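Long-range contact in GDP-6-deoxy-D-mannose reductase (Pseudomonas aeruginosa, PDB 6X3B), which probably reduces GDP-4-dehydro-6-deoxy-D-mannose to GDP-rhamnose with NADPH, a step in the biosynthesis of lipopolysaccharide O-antigen: residues I192-L206 / S309-V321. Residues are numbered along the deposited sequence; the frame is centred on the assembly and turned at random.
Sequences IASAARQIARMKQGL and SLRAILSDWESRV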
loop_
_atom_site.group_PDB
_atom_site.type_symbol
_atom_site.label_atom_id
_atom_site.label_comp_id
_atom_site.label_asym_id
_atom_site.label_seq_id
_atom_site.Cartn_x
_atom_site.Cartn_y
_atom_site.Cartn_z
ATOM N N ILE A 192 15.688 -6.696 -23.256
ATOM C CA ILE A 192 15.196 -7.031 -24.591
ATOM C C ILE A 192 15.187 -5.802 -25.480
ATOM O O ILE A 192 15.547 -5.871 -26.660
ATOM C CB ILE A 192 13.805 -7.681 -24.522
ATOM C CG1 ILE A 192 13.894 -9.039 -23.825
ATOM C CG2 ILE A 192 13.235 -7.826 -25.941
ATOM C CD1 ILE A 192 14.989 -9.952 -24.383
ATOM N N ALA A 193 14.775 -4.658 -24.937
ATOM C CA ALA A 193 14.812 -3.431 -25.722
ATOM C C ALA A 193 16.247 -3.066 -26.086
ATOM O O ALA A 193 16.531 -2.685 -27.224
ATOM C CB ALA A 193 14.131 -2.295 -24.955
ATOM N N SER A 194 17.172 -3.200 -25.139
ATOM C CA SER A 194 18.565 -2.879 -25.432
ATOM C C SER A 194 19.152 -3.844 -26.457
ATOM O O SER A 194 19.904 -3.430 -27.349
ATOM C CB SER A 194 19.383 -2.906 -24.142
ATOM O OG SER A 194 20.769 -2.832 -24.421
ATOM N N ALA A 195 18.836 -5.137 -26.328
ATOM C CA ALA A 195 19.329 -6.132 -27.276
ATOM C C ALA A 195 18.846 -5.828 -28.687
ATOM O O ALA A 195 19.618 -5.924 -29.648
ATOM C CB ALA A 195 18.888 -7.542 -26.848
ATOM N N ALA A 196 17.568 -5.458 -28.831
ATOM C CA ALA A 196 17.044 -5.116 -30.151
ATOM C C ALA A 196 17.751 -3.894 -30.719
ATOM O O ALA A 196 18.142 -3.881 -31.894
ATOM C CB ALA A 196 15.538 -4.874 -30.083
ATOM N N ARG A 197 17.909 -2.845 -29.907
ATOM C CA ARG A 197 18.597 -1.652 -30.390
ATOM C C ARG A 197 19.992 -2.006 -30.893
ATOM O O ARG A 197 20.373 -1.634 -32.007
ATOM C CB ARG A 197 18.667 -0.589 -29.289
ATOM C CG ARG A 197 19.300 0.727 -29.746
ATOM C CD ARG A 197 19.559 1.660 -28.568
ATOM N NE ARG A 197 20.328 0.982 -27.534
ATOM C CZ ARG A 197 21.657 0.905 -27.521
ATOM N NH1 ARG A 197 22.364 1.483 -28.485
ATOM N NH2 ARG A 197 22.277 0.252 -26.543
ATOM N N GLN A 198 20.745 -2.780 -30.105
ATOM C CA GLN A 198 22.112 -3.116 -30.483
ATOM C C GLN A 198 22.159 -3.988 -31.733
ATOM O O GLN A 198 23.063 -3.848 -32.560
ATOM C CB GLN A 198 22.808 -3.804 -29.318
ATOM C CG GLN A 198 23.153 -2.834 -28.203
ATOM C CD GLN A 198 23.971 -3.488 -27.113
ATOM O OE1 GLN A 198 25.168 -3.724 -27.279
ATOM N NE2 GLN A 198 23.320 -3.810 -25.997
ATOM N N ILE A 199 21.218 -4.916 -31.872
ATOM C CA ILE A 199 21.227 -5.794 -33.034
ATOM C C ILE A 199 20.895 -5.011 -34.300
ATOM O O ILE A 199 21.482 -5.250 -35.362
ATOM C CB ILE A 199 20.262 -6.967 -32.803
ATOM C CG1 ILE A 199 20.858 -7.927 -31.775
ATOM C CG2 ILE A 199 19.960 -7.668 -34.106
ATOM C CD1 ILE A 199 19.922 -8.990 -31.318
ATOM N N ALA A 200 19.964 -4.055 -34.213
ATOM C CA ALA A 200 19.704 -3.194 -35.361
ATOM C C ALA A 200 20.946 -2.398 -35.749
ATOM O O ALA A 200 21.168 -2.131 -36.937
ATOM C CB ALA A 200 18.542 -2.246 -35.072
ATOM N N ARG A 201 21.762 -2.010 -34.765
ATOM C CA ARG A 201 23.020 -1.336 -35.077
ATOM C C ARG A 201 23.996 -2.284 -35.763
ATOM O O ARG A 201 24.719 -1.879 -36.684
ATOM C CB ARG A 201 23.630 -0.741 -33.804
ATOM C CG ARG A 201 22.833 0.446 -33.268
ATOM C CD ARG A 201 23.283 0.903 -31.885
ATOM N NE ARG A 201 24.720 1.125 -31.822
ATOM C CZ ARG A 201 25.311 2.254 -32.200
ATOM N NH1 ARG A 201 24.584 3.266 -32.670
ATOM N NH2 ARG A 201 26.628 2.366 -32.108
ATOM N N MET A 202 24.016 -3.552 -35.350
ATOM C CA MET A 202 24.851 -4.531 -36.039
ATOM C C MET A 202 24.426 -4.703 -37.497
ATOM O O MET A 202 25.277 -4.805 -38.389
ATOM C CB MET A 202 24.797 -5.872 -35.319
ATOM C CG MET A 202 25.198 -5.834 -33.874
ATOM S SD MET A 202 24.875 -7.458 -33.167
ATOM C CE MET A 202 25.190 -7.099 -31.433
ATOM N N LYS A 203 23.114 -4.758 -37.758
ATOM C CA LYS A 203 22.635 -4.894 -39.133
ATOM C C LYS A 203 23.210 -3.801 -40.026
ATOM O O LYS A 203 23.494 -4.031 -41.206
ATOM C CB LYS A 203 21.108 -4.824 -39.178
ATOM C CG LYS A 203 20.369 -6.061 -38.671
ATOM C CD LYS A 203 18.856 -5.860 -38.810
ATOM C CE LYS A 203 18.431 -5.802 -40.272
ATOM N NZ LYS A 203 18.618 -7.129 -40.928
ATOM N N GLN A 204 23.349 -2.592 -39.488
ATOM C CA GLN A 204 23.811 -1.452 -40.259
ATOM C C GLN A 204 25.298 -1.199 -40.095
ATOM O O GLN A 204 25.778 -0.125 -40.474
ATOM C CB GLN A 204 23.021 -0.213 -39.866
ATOM C CG GLN A 204 21.539 -0.461 -39.820
ATOM C CD GLN A 204 20.762 0.708 -40.354
ATOM O OE1 GLN A 204 21.251 1.454 -41.209
ATOM N NE2 GLN A 204 19.541 0.880 -39.860
ATOM N N GLY A 205 26.031 -2.155 -39.537
ATOM C CA GLY A 205 27.464 -2.004 -39.361
ATOM C C GLY A 205 27.888 -0.904 -38.416
ATOM O O GLY A 205 29.005 -0.395 -38.538
ATOM N N LEU A 206 27.027 -0.519 -37.470
ATOM C CA LEU A 206 27.346 0.541 -36.522
ATOM C C LEU A 206 27.970 0.027 -35.232
ATOM O O LEU A 206 28.417 0.842 -34.419
ATOM C CB LEU A 206 26.091 1.355 -36.190
ATOM C CG LEU A 206 25.544 2.164 -37.365
ATOM C CD1 LEU A 206 24.268 2.882 -36.985
ATOM C CD2 LEU A 206 26.591 3.149 -37.834
ATOM N N SER A 309 6.197 -9.561 -32.032
ATOM C CA SER A 309 6.594 -8.495 -31.116
ATOM C C SER A 309 8.058 -8.133 -31.289
ATOM O O SER A 309 8.422 -6.955 -31.259
ATOM C CB SER A 309 6.373 -8.918 -29.659
ATOM O OG SER A 309 5.002 -9.066 -29.378
ATOM N N LEU A 310 8.913 -9.139 -31.416
ATOM C CA LEU A 310 10.343 -8.887 -31.540
ATOM C C LEU A 310 10.686 -8.273 -32.897
ATOM O O LEU A 310 11.552 -7.395 -32.995
ATOM C CB LEU A 310 11.107 -10.193 -31.329
ATOM C CG LEU A 310 11.034 -10.792 -29.925
ATOM C CD1 LEU A 310 11.744 -12.133 -29.883
ATOM C CD2 LEU A 310 11.648 -9.835 -28.901
ATOM N N ARG A 311 10.034 -8.740 -33.963
ATOM C CA ARG A 311 10.265 -8.123 -35.265
ATOM C C ARG A 311 9.877 -6.657 -35.237
ATOM O O ARG A 311 10.585 -5.802 -35.788
ATOM C CB ARG A 311 9.477 -8.862 -36.347
ATOM C CG ARG A 311 9.878 -8.456 -37.769
ATOM C CD ARG A 311 9.234 -9.361 -38.798
ATOM N NE ARG A 311 7.826 -9.566 -38.489
ATOM C CZ ARG A 311 7.279 -10.744 -38.201
ATOM N NH1 ARG A 311 8.020 -11.840 -38.210
ATOM N NH2 ARG A 311 5.981 -10.811 -37.943
ATOM N N ALA A 312 8.769 -6.342 -34.565
ATOM C CA ALA A 312 8.294 -4.967 -34.513
ATOM C C ALA A 312 9.327 -4.064 -33.850
ATOM O O ALA A 312 9.616 -2.970 -34.357
ATOM C CB ALA A 312 6.933 -4.911 -33.796
ATOM N N ILE A 313 9.943 -4.513 -32.748
ATOM C CA ILE A 313 10.915 -3.623 -32.112
ATOM C C ILE A 313 12.204 -3.523 -32.932
ATOM O O ILE A 313 12.857 -2.472 -32.932
ATOM C CB ILE A 313 11.211 -4.013 -30.645
ATOM C CG1 ILE A 313 11.830 -5.406 -30.522
ATOM C CG2 ILE A 313 9.958 -3.893 -29.795
ATOM C CD1 ILE A 313 12.290 -5.732 -29.082
ATOM N N LEU A 314 12.592 -4.584 -33.650
ATOM C CA LEU A 314 13.760 -4.479 -34.525
ATOM C C LEU A 314 13.500 -3.512 -35.673
ATOM O O LEU A 314 14.349 -2.672 -35.992
ATOM C CB LEU A 314 14.161 -5.845 -35.073
ATOM C CG LEU A 314 14.956 -6.767 -34.164
ATOM C CD1 LEU A 314 14.950 -8.168 -34.782
ATOM C CD2 LEU A 314 16.403 -6.264 -33.931
ATOM N N SER A 315 12.320 -3.612 -36.299
ATOM C CA SER A 315 11.973 -2.726 -37.407
ATOM C C SER A 315 11.946 -1.276 -36.968
ATOM O O SER A 315 12.375 -0.386 -37.712
ATOM C CB SER A 315 10.604 -3.094 -37.993
ATOM O OG SER A 315 10.556 -4.458 -38.354
ATOM N N ASP A 316 11.394 -1.012 -35.786
ATOM C CA ASP A 316 11.372 0.357 -35.297
ATOM C C ASP A 316 12.785 0.904 -35.163
ATOM O O ASP A 316 13.060 2.044 -35.559
ATOM C CB ASP A 316 10.650 0.434 -33.957
ATOM C CG ASP A 316 10.572 1.852 -33.435
ATOM O OD1 ASP A 316 9.861 2.669 -34.068
ATOM O OD2 ASP A 316 11.229 2.144 -32.413
ATOM N N TRP A 317 13.689 0.080 -34.638
ATOM C CA TRP A 317 15.098 0.505 -34.429
ATOM C C TRP A 317 15.817 0.758 -35.759
ATOM O O TRP A 317 16.608 1.707 -35.823
ATOM C CB TRP A 317 15.834 -0.509 -33.552
ATOM C CG TRP A 317 15.697 -0.181 -32.099
ATOM C CD1 TRP A 317 15.162 -0.962 -31.118
ATOM C CD2 TRP A 317 16.082 1.050 -31.468
ATOM N NE1 TRP A 317 15.199 -0.306 -29.919
ATOM C CE2 TRP A 317 15.761 0.929 -30.101
ATOM C CE3 TRP A 317 16.674 2.233 -31.922
ATOM C CZ2 TRP A 317 16.013 1.949 -29.187
ATOM C CZ3 TRP A 317 16.921 3.241 -31.017
ATOM C CH2 TRP A 317 16.593 3.097 -29.670
ATOM N N GLU A 318 15.525 -0.034 -36.791
ATOM C CA GLU A 318 16.205 0.140 -38.103
ATOM C C GLU A 318 16.044 1.578 -38.610
ATOM O O GLU A 318 17.048 2.153 -39.057
ATOM C CB GLU A 318 15.658 -0.842 -39.138
ATOM C CG GLU A 318 15.835 -0.353 -40.562
ATOM C CD GLU A 318 15.484 -1.357 -41.644
ATOM O OE1 GLU A 318 16.188 -2.373 -41.759
ATOM O OE2 GLU A 318 14.511 -1.113 -42.370
ATOM N N SER A 319 14.834 2.139 -38.524
ATOM C CA SER A 319 14.556 3.508 -39.038
ATOM C C SER A 319 15.092 4.604 -38.107
ATOM O O SER A 319 15.131 5.763 -38.550
ATOM C CB SER A 319 13.083 3.699 -39.300
ATOM O OG SER A 319 12.308 3.190 -38.225
ATOM N N ARG A 320 15.525 4.232 -36.901
ATOM C CA ARG A 320 16.014 5.228 -35.913
ATOM C C ARG A 320 17.544 5.207 -35.816
ATOM O O ARG A 320 18.129 6.288 -35.633
ATOM C CB ARG A 320 15.341 4.994 -34.559
ATOM C CG ARG A 320 13.860 5.346 -34.547
ATOM C CD ARG A 320 13.152 4.748 -33.349
ATOM N NE ARG A 320 13.757 5.197 -32.109
ATOM C CZ ARG A 320 13.534 4.652 -30.923
ATOM N NH1 ARG A 320 12.714 3.624 -30.810
ATOM N NH2 ARG A 320 14.135 5.138 -29.853
ATOM N N VAL A 321 18.168 4.031 -35.916
ATOM C CA VAL A 321 19.658 3.960 -35.833
ATOM C C VAL A 321 20.247 4.378 -37.185
ATOM O O VAL A 321 20.655 5.549 -37.292
ATOM C CB VAL A 321 20.148 2.561 -35.415
ATOM C CG1 VAL A 321 19.393 2.031 -34.208
ATOM C CG2 VAL A 321 20.085 1.576 -36.567
#
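With chi1 at -176°, Arg197 swings CG away from its own backbone N and lays its aliphatic chain obliquely across one face of the Trp317 indole. Arg197 CB lies 3.4 Å from Trp317 CE2, and CG sits 3.4 Å from the centroid of the six-membered ring, almost on its normal, a CH-pi contact. A bend at chi3 then turns the guanidinium steeply to the indole plane, where NE forms a salt bridge with Asp188. Arg320 NH1 lies over the opposite face, offset toward the rim, and is itself tied to Asp316 OD2 (2.6 Å); the indole thus has the Arg197 methylenes on one side and the Arg320 guanidinium on the other. As a knob, Trp317 fills a hole formed by Ala193, Ala196, Arg197 and Ala200; the Ala200 methyl meets Trp317 CB at 3.6 Å. The small Ala196 lets Ile313 CD1 approach its CB to 3.5 Å, while Leu314 CD2 reaches Ile199 CG2 (3.8 Å). Leu258, Leu262 and Ala266 of helix 255-266 extend this apolar seam. The last modelled residue, Val321, packs against Arg201 and Gln204, where a Schellman motif with Gly205 as C-prime closes helix 191-203. The axes of segments 192-203 and 309-320 approach to 8.6 Å and cross at -52°: alanine-lined helix-helix packing with a knob-into-hole tryptophan, joining the C-terminal helix to helix 191-203 in this NAD(P)-dependent epimerase/dehydratase family member.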